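Local coordinates for protein putative glucoamylase (Bacteroides caccae ATCC 43185, PDB 4QT9) that is a putative glucoamylase with an alpha/alpha toroid fold, and so probably hydrolyses glycosidic bonds in a glucan or related carbohydrate, at residues K129-D134 with P192-E197; I247-R252 with T292-A297. All blocks are in the same frame, centred on the assembly; numbering follows the deposited sequence.

How the interactions relate
Interaction 1 and interaction 2 follow one another along the chain, the first closing before the second opens. Their centres lie about 35 Å apart and their nearest atoms about 19 Å, so neither touches the other. Interaction 1 ties loop to loop beside the small antiparallel sheet of strands 133-134 and 189-190, one of its segments just ahead of helix 135-152. Interaction 2 sets strand 247-251, half of the hairpin it forms with strand 239-244, against helix 284-301. No helix or sheet is shared. Their centres lie about 23 and 20 Å from the centre of the chain; interaction 1 is a surface contact, interaction 2 is partly buried, and only the second sets non-helical chain directly on a helix.

Interaction 1. Residues K129-D134 with P192-E197; sequences KDNGGD and PTYGWE
K129 lies across the Y194 ring and reaches beyond it to E197. Its CB stands 4.0 Å from Y194 CG; the next carbon, CG, is placed over the middle of the ring, 3.7 Å from the centroid and only 10° off the normal, a CH-pi contact. The side chain stays extended beyond CG, which carries CD and CE past Y194 CD1 toward the carboxylate. At the tip, NZ makes a salt bridge of 3.1 Å to OE1 of E197, received on the anti lone pair, the one turned from the other oxygen. In one of its two conformers T193 places CG2 over the opposite face of the ring. N131 comes in at the edge: its OD1 lies in the ring plane, 3.8 Å from Y194 CD2, with the amide tilted 48° against the ring. That oxygen is hydrogen-bonded to S191 OG, which also bonds the backbone N of T193 and Y194, while Y194 OH pairs with Q128 NE2. An alanine in place of Y194 would probably leave K129 CG without the ring face under it and Q128 without its hydroxyl partner, with the lysine held by E197 at its tip. Farther along, G132 CA meets P192 CD at 4.1 Å. Y194 to E197 form a type II' beta turn, with G195 at its second position, and this turn brings ring and carboxylate to one lysine: a CH-pi contact leading into a salt bridge, joining two surface loops beside the sheet of strands 133-134 and 189-190.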
loop_
_atom_site.group_PDB
_atom_site.type_symbol
_atom_site.label_atom_id
_atom_site.label_comp_id
_atom_site.label_asym_id
_atom_site.label_seq_id
_atom_site.Cartn_x
_atom_site.Cartn_y
_atom_site.Cartn_z
ATOM N N LYS A 129 6.531 8.784 20.878
ATOM C CA LYS A 129 7.105 9.900 20.139
ATOM C C LYS A 129 6.597 9.986 18.670
ATOM O O LYS A 129 6.892 10.960 17.992
ATOM C CB LYS A 129 8.634 9.848 20.227
ATOM C CG LYS A 129 9.119 10.009 21.671
ATOM C CD LYS A 129 10.625 9.948 21.807
ATOM C CE LYS A 129 11.066 10.326 23.202
ATOM N NZ LYS A 129 12.550 10.319 23.329
ATOM N N ASP A 130 5.779 9.028 18.223
ATOM C CA ASP A 130 5.182 9.039 16.894
ATOM C C ASP A 130 3.734 9.572 17.037
ATOM O O ASP A 130 2.757 8.831 16.895
ATOM C CB ASP A 130 5.261 7.632 16.256
ATOM C CG ASP A 130 4.846 7.544 14.791
ATOM O OD1 ASP A 130 4.448 8.589 14.211
ATOM O OD2 ASP A 130 4.890 6.432 14.235
ATOM N N ASN A 131 3.619 10.863 17.388
ATOM C CA ASN A 131 2.344 11.558 17.638
ATOM C C ASN A 131 2.122 12.706 16.628
ATOM O O ASN A 131 1.359 13.623 16.878
ATOM C CB ASN A 131 2.347 12.110 19.084
ATOM C CG ASN A 131 3.399 13.180 19.366
ATOM O OD1 ASN A 131 4.386 13.349 18.645
ATOM N ND2 ASN A 131 3.237 13.899 20.450
ATOM N N GLY A 132 2.837 12.684 15.521
ATOM C CA GLY A 132 2.725 13.771 14.559
ATOM C C GLY A 132 2.567 13.248 13.159
ATOM O O GLY A 132 1.812 12.318 12.924
ATOM N N GLY A 133 3.265 13.868 12.229
ATOM C CA GLY A 133 3.220 13.460 10.839
ATOM C C GLY A 133 4.040 12.215 10.582
ATOM O O GLY A 133 5.043 11.957 11.252
ATOM N N ASP A 134 3.557 11.416 9.642
ATOM C CA ASP A 134 4.157 10.186 9.109
ATOM C C ASP A 134 4.146 10.373 7.598
ATOM O O ASP A 134 3.066 10.322 6.991
ATOM C CB ASP A 134 3.327 8.955 9.573
ATOM C CG ASP A 134 3.900 7.631 9.101
ATOM O OD1 ASP A 134 4.384 7.564 7.928
ATOM O OD2 ASP A 134 3.884 6.667 9.889
ATOM N N PRO A 192 5.100 17.739 16.773
ATOM C CA PRO A 192 5.090 19.098 17.357
ATOM C C PRO A 192 5.681 19.141 18.772
ATOM O O PRO A 192 6.108 20.208 19.196
ATOM C CB PRO A 192 3.603 19.491 17.382
ATOM C CG PRO A 192 2.872 18.384 16.715
ATOM C CD PRO A 192 3.740 17.176 16.674
ATOM N N THR A 193 5.721 17.990 19.484
ATOM C CA THR A 193 6.222 17.882 20.855
ATOM C C THR A 193 7.663 17.348 20.887
ATOM O O THR A 193 8.509 17.890 21.598
ATOM C CB THR A 193 5.265 16.979 21.663
ATOM O OG1 THR A 193 3.978 17.593 21.680
ATOM C CG2 THR A 193 5.731 16.732 23.099
ATOM N N TYR A 194 7.924 16.273 20.145
ATOM C CA TYR A 194 9.237 15.639 20.161
ATOM C C TYR A 194 10.165 16.028 18.977
ATOM O O TYR A 194 11.296 15.538 18.927
ATOM C CB TYR A 194 9.061 14.113 20.230
ATOM C CG TYR A 194 8.299 13.654 21.460
ATOM C CD1 TYR A 194 8.922 13.577 22.703
ATOM C CD2 TYR A 194 6.957 13.290 21.378
ATOM C CE1 TYR A 194 8.228 13.150 23.835
ATOM C CE2 TYR A 194 6.257 12.846 22.500
ATOM C CZ TYR A 194 6.895 12.784 23.727
ATOM O OH TYR A 194 6.215 12.346 24.833
ATOM N N GLY A 195 9.709 16.907 18.080
ATOM C CA GLY A 195 10.479 17.365 16.923
ATOM C C GLY A 195 10.906 16.255 15.980
ATOM O O GLY A 195 10.062 15.503 15.477
ATOM N N TRP A 196 12.235 16.127 15.786
ATOM C CA TRP A 196 12.864 15.122 14.920
ATOM C C TRP A 196 13.390 13.886 15.699
ATOM O O TRP A 196 14.097 13.084 15.089
ATOM C CB TRP A 196 14.026 15.765 14.112
ATOM C CG TRP A 196 13.594 16.952 13.290
ATOM C CD1 TRP A 196 13.785 18.274 13.588
ATOM C CD2 TRP A 196 12.786 16.920 12.099
ATOM N NE1 TRP A 196 13.147 19.065 12.665
ATOM C CE2 TRP A 196 12.539 18.262 11.726
ATOM C CE3 TRP A 196 12.230 15.881 11.315
ATOM C CZ2 TRP A 196 11.768 18.596 10.606
ATOM C CZ3 TRP A 196 11.479 16.218 10.196
ATOM C CH2 TRP A 196 11.253 17.557 9.854
ATOM N N GLU A 197 13.011 13.697 16.995
ATOM C CA GLU A 197 13.501 12.613 17.877
ATOM C C GLU A 197 13.340 11.168 17.333
ATOM O O GLU A 197 14.146 10.303 17.701
ATOM C CB GLU A 197 12.888 12.699 19.278
ATOM C CG GLU A 197 13.729 13.570 20.197
ATOM C CD GLU A 197 13.046 14.089 21.449
ATOM O OE1 GLU A 197 12.567 13.265 22.264
ATOM O OE2 GLU A 197 13.030 15.329 21.632
#

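Interaction 2. Residues I247-R252 with T292-A297; sequences IELHLR and TLVNRA
I247 and V294 lie side by side, pointing opposite ways, their branches meeting flank to flank. The closest approach of these two side chains is I247 CB with V294 CG2 at 3.7 Å, and the same valine methyl also lies 3.9 Å from I247 CG2. V294 CG2 can serve both because the valine's first torsion turns this methyl to the strand. I247 divides its two arms between different parts of the helix. CG2 stays beside the valine, while the other arm, with chi2 at 149°, off the usual staggered values, carries CD1 onward over the helix surface. There CD1 rests 3.6 Å from the backbone O of L293 and 4.0 Å from its CB, and it meets A297 CB, one turn further on, at 4.0 Å. The methyl thus sits on the shoulder between L293 and A297, where the small A297 side chain probably leaves room for CD1 to approach the L293 carbonyl. L249, two residues along the strand and pointing to the same side, adds a looser touch through CD2, 4.2 Å from V294 CG2. The axes of strand 247-251 and helix segment 292-297 come within 9.0 Å, with their directions 141° apart. V294 and L249 also both touch V244 of strand 239-244, so the hairpin's other strand shares this apolar seam. Polar tethers flank it: N290 ND2 of helix 284-301 bonds the backbone O of E248, and E287 OE1 takes the backbone N of H250. Across the two segments themselves no hydrogen bond forms, and the side-chain contacts are aliphatic throughout. The chemistry implies that dispersion and methyl burial hold I247 and L249 on the helix, while direction and position along it are probably fixed by the N290 and E287 bonds to the strand backbone.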
loop_
_atom_site.group_PDB
_atom_site.type_symbol
_atom_site.label_atom_id
_atom_site.label_comp_id
_atom_site.label_asym_id
_atom_site.label_seq_id
_atom_site.Cartn_x
_atom_site.Cartn_y
_atom_site.Cartn_z
ATOM N N ILE A 247 17.739 -16.620 -7.688
ATOM C CA ILE A 247 17.118 -15.557 -8.484
ATOM C C ILE A 247 17.886 -14.265 -8.274
ATOM O O ILE A 247 18.259 -13.929 -7.155
ATOM C CB ILE A 247 15.597 -15.418 -8.153
ATOM C CG1 ILE A 247 14.852 -16.729 -8.479
ATOM C CG2 ILE A 247 14.945 -14.224 -8.905
ATOM C CD1 ILE A 247 13.682 -17.037 -7.649
ATOM N N GLU A 248 18.132 -13.554 -9.365
ATOM C CA GLU A 248 18.901 -12.322 -9.356
ATOM C C GLU A 248 18.047 -11.109 -8.955
ATOM O O GLU A 248 17.029 -10.809 -9.587
ATOM C CB GLU A 248 19.546 -12.131 -10.749
ATOM C CG GLU A 248 20.309 -10.835 -10.954
ATOM C CD GLU A 248 21.652 -10.739 -10.261
ATOM O OE1 GLU A 248 22.567 -11.522 -10.611
ATOM O OE2 GLU A 248 21.801 -9.851 -9.390
ATOM N N LEU A 249 18.485 -10.401 -7.898
ATOM C CA LEU A 249 17.885 -9.124 -7.470
ATOM C C LEU A 249 18.918 -7.999 -7.735
ATOM O O LEU A 249 20.121 -8.192 -7.511
ATOM C CB LEU A 249 17.420 -9.151 -6.012
ATOM C CG LEU A 249 16.349 -10.197 -5.635
ATOM C CD1 LEU A 249 16.131 -10.199 -4.162
ATOM C CD2 LEU A 249 14.998 -9.933 -6.339
ATOM N N HIS A 250 18.457 -6.868 -8.281
ATOM C CA HIS A 250 19.344 -5.763 -8.678
ATOM C C HIS A 250 19.620 -4.751 -7.555
ATOM O O HIS A 250 20.701 -4.161 -7.512
ATOM C CB HIS A 250 18.718 -5.019 -9.873
ATOM C CG HIS A 250 19.587 -3.955 -10.453
ATOM N ND1 HIS A 250 20.757 -4.258 -11.115
ATOM C CD2 HIS A 250 19.422 -2.611 -10.443
ATOM C CE1 HIS A 250 21.273 -3.095 -11.483
ATOM N NE2 HIS A 250 20.505 -2.076 -11.093
ATOM N N LEU A 251 18.646 -4.555 -6.661
ATOM C CA LEU A 251 18.731 -3.523 -5.635
ATOM C C LEU A 251 19.215 -4.005 -4.282
ATOM O O LEU A 251 19.114 -5.193 -3.969
ATOM C CB LEU A 251 17.330 -2.868 -5.442
ATOM C CG LEU A 251 16.655 -2.319 -6.698
ATOM C CD1 LEU A 251 15.282 -1.821 -6.392
ATOM C CD2 LEU A 251 17.507 -1.204 -7.365
ATOM N N ARG A 252 19.680 -3.037 -3.459
ATOM C CA ARG A 252 20.028 -3.224 -2.062
ATOM C C ARG A 252 18.728 -3.074 -1.252
ATOM O O ARG A 252 18.151 -1.992 -1.233
ATOM C CB ARG A 252 21.076 -2.180 -1.615
ATOM C CG ARG A 252 21.279 -2.181 -0.092
ATOM C CD ARG A 252 21.876 -0.894 0.444
ATOM N NE ARG A 252 21.070 0.299 0.163
ATOM C CZ ARG A 252 21.515 1.539 0.339
ATOM N NH1 ARG A 252 22.737 1.753 0.811
ATOM N NH2 ARG A 252 20.740 2.578 0.045
ATOM N N THR A 292 8.981 -11.334 -6.176
ATOM C CA THR A 292 7.821 -12.222 -6.054
ATOM C C THR A 292 8.304 -13.654 -6.224
ATOM O O THR A 292 7.931 -14.541 -5.439
ATOM C CB THR A 292 6.705 -11.859 -7.088
ATOM O OG1 THR A 292 6.311 -10.506 -6.923
ATOM C CG2 THR A 292 5.473 -12.728 -6.950
ATOM N N LEU A 293 9.169 -13.875 -7.241
ATOM C CA LEU A 293 9.640 -15.217 -7.539
ATOM C C LEU A 293 10.530 -15.770 -6.429
ATOM O O LEU A 293 10.428 -16.963 -6.129
ATOM C CB LEU A 293 10.295 -15.301 -8.900
ATOM C CG LEU A 293 9.328 -15.087 -10.067
ATOM C CD1 LEU A 293 10.084 -14.967 -11.374
ATOM C CD2 LEU A 293 8.292 -16.181 -10.143
ATOM N N VAL A 294 11.315 -14.891 -5.764
ATOM C CA VAL A 294 12.148 -15.253 -4.611
ATOM C C VAL A 294 11.234 -15.735 -3.462
ATOM O O VAL A 294 11.506 -16.759 -2.849
ATOM C CB VAL A 294 13.054 -14.073 -4.159
ATOM C CG1 VAL A 294 13.547 -14.255 -2.722
ATOM C CG2 VAL A 294 14.229 -13.890 -5.112
ATOM N N ASN A 295 10.155 -14.993 -3.204
ATOM C CA ASN A 295 9.172 -15.274 -2.156
ATOM C C ASN A 295 8.557 -16.651 -2.351
ATOM O O ASN A 295 8.533 -17.447 -1.419
ATOM C CB ASN A 295 8.078 -14.185 -2.170
ATOM C CG ASN A 295 7.375 -14.060 -0.856
ATOM O OD1 ASN A 295 6.511 -14.875 -0.516
ATOM N ND2 ASN A 295 7.814 -13.104 -0.043
ATOM N N ARG A 296 8.091 -16.928 -3.583
ATOM C CA ARG A 296 7.471 -18.177 -4.010
ATOM C C ARG A 296 8.495 -19.333 -3.925
ATOM O O ARG A 296 8.166 -20.397 -3.387
ATOM C CB ARG A 296 6.924 -18.009 -5.438
ATOM C CG ARG A 296 6.322 -19.284 -6.032
ATOM C CD ARG A 296 5.939 -19.095 -7.483
ATOM N NE ARG A 296 5.438 -20.326 -8.081
ATOM C CZ ARG A 296 6.204 -21.205 -8.720
ATOM N NH1 ARG A 296 7.509 -21.003 -8.830
ATOM N NH2 ARG A 296 5.675 -22.303 -9.230
ATOM N N ALA A 297 9.728 -19.110 -4.423
ATOM C CA ALA A 297 10.788 -20.119 -4.392
ATOM C C ALA A 297 11.078 -20.548 -2.970
ATOM O O ALA A 297 11.204 -21.748 -2.745
ATOM C CB ALA A 297 12.055 -19.587 -5.050
#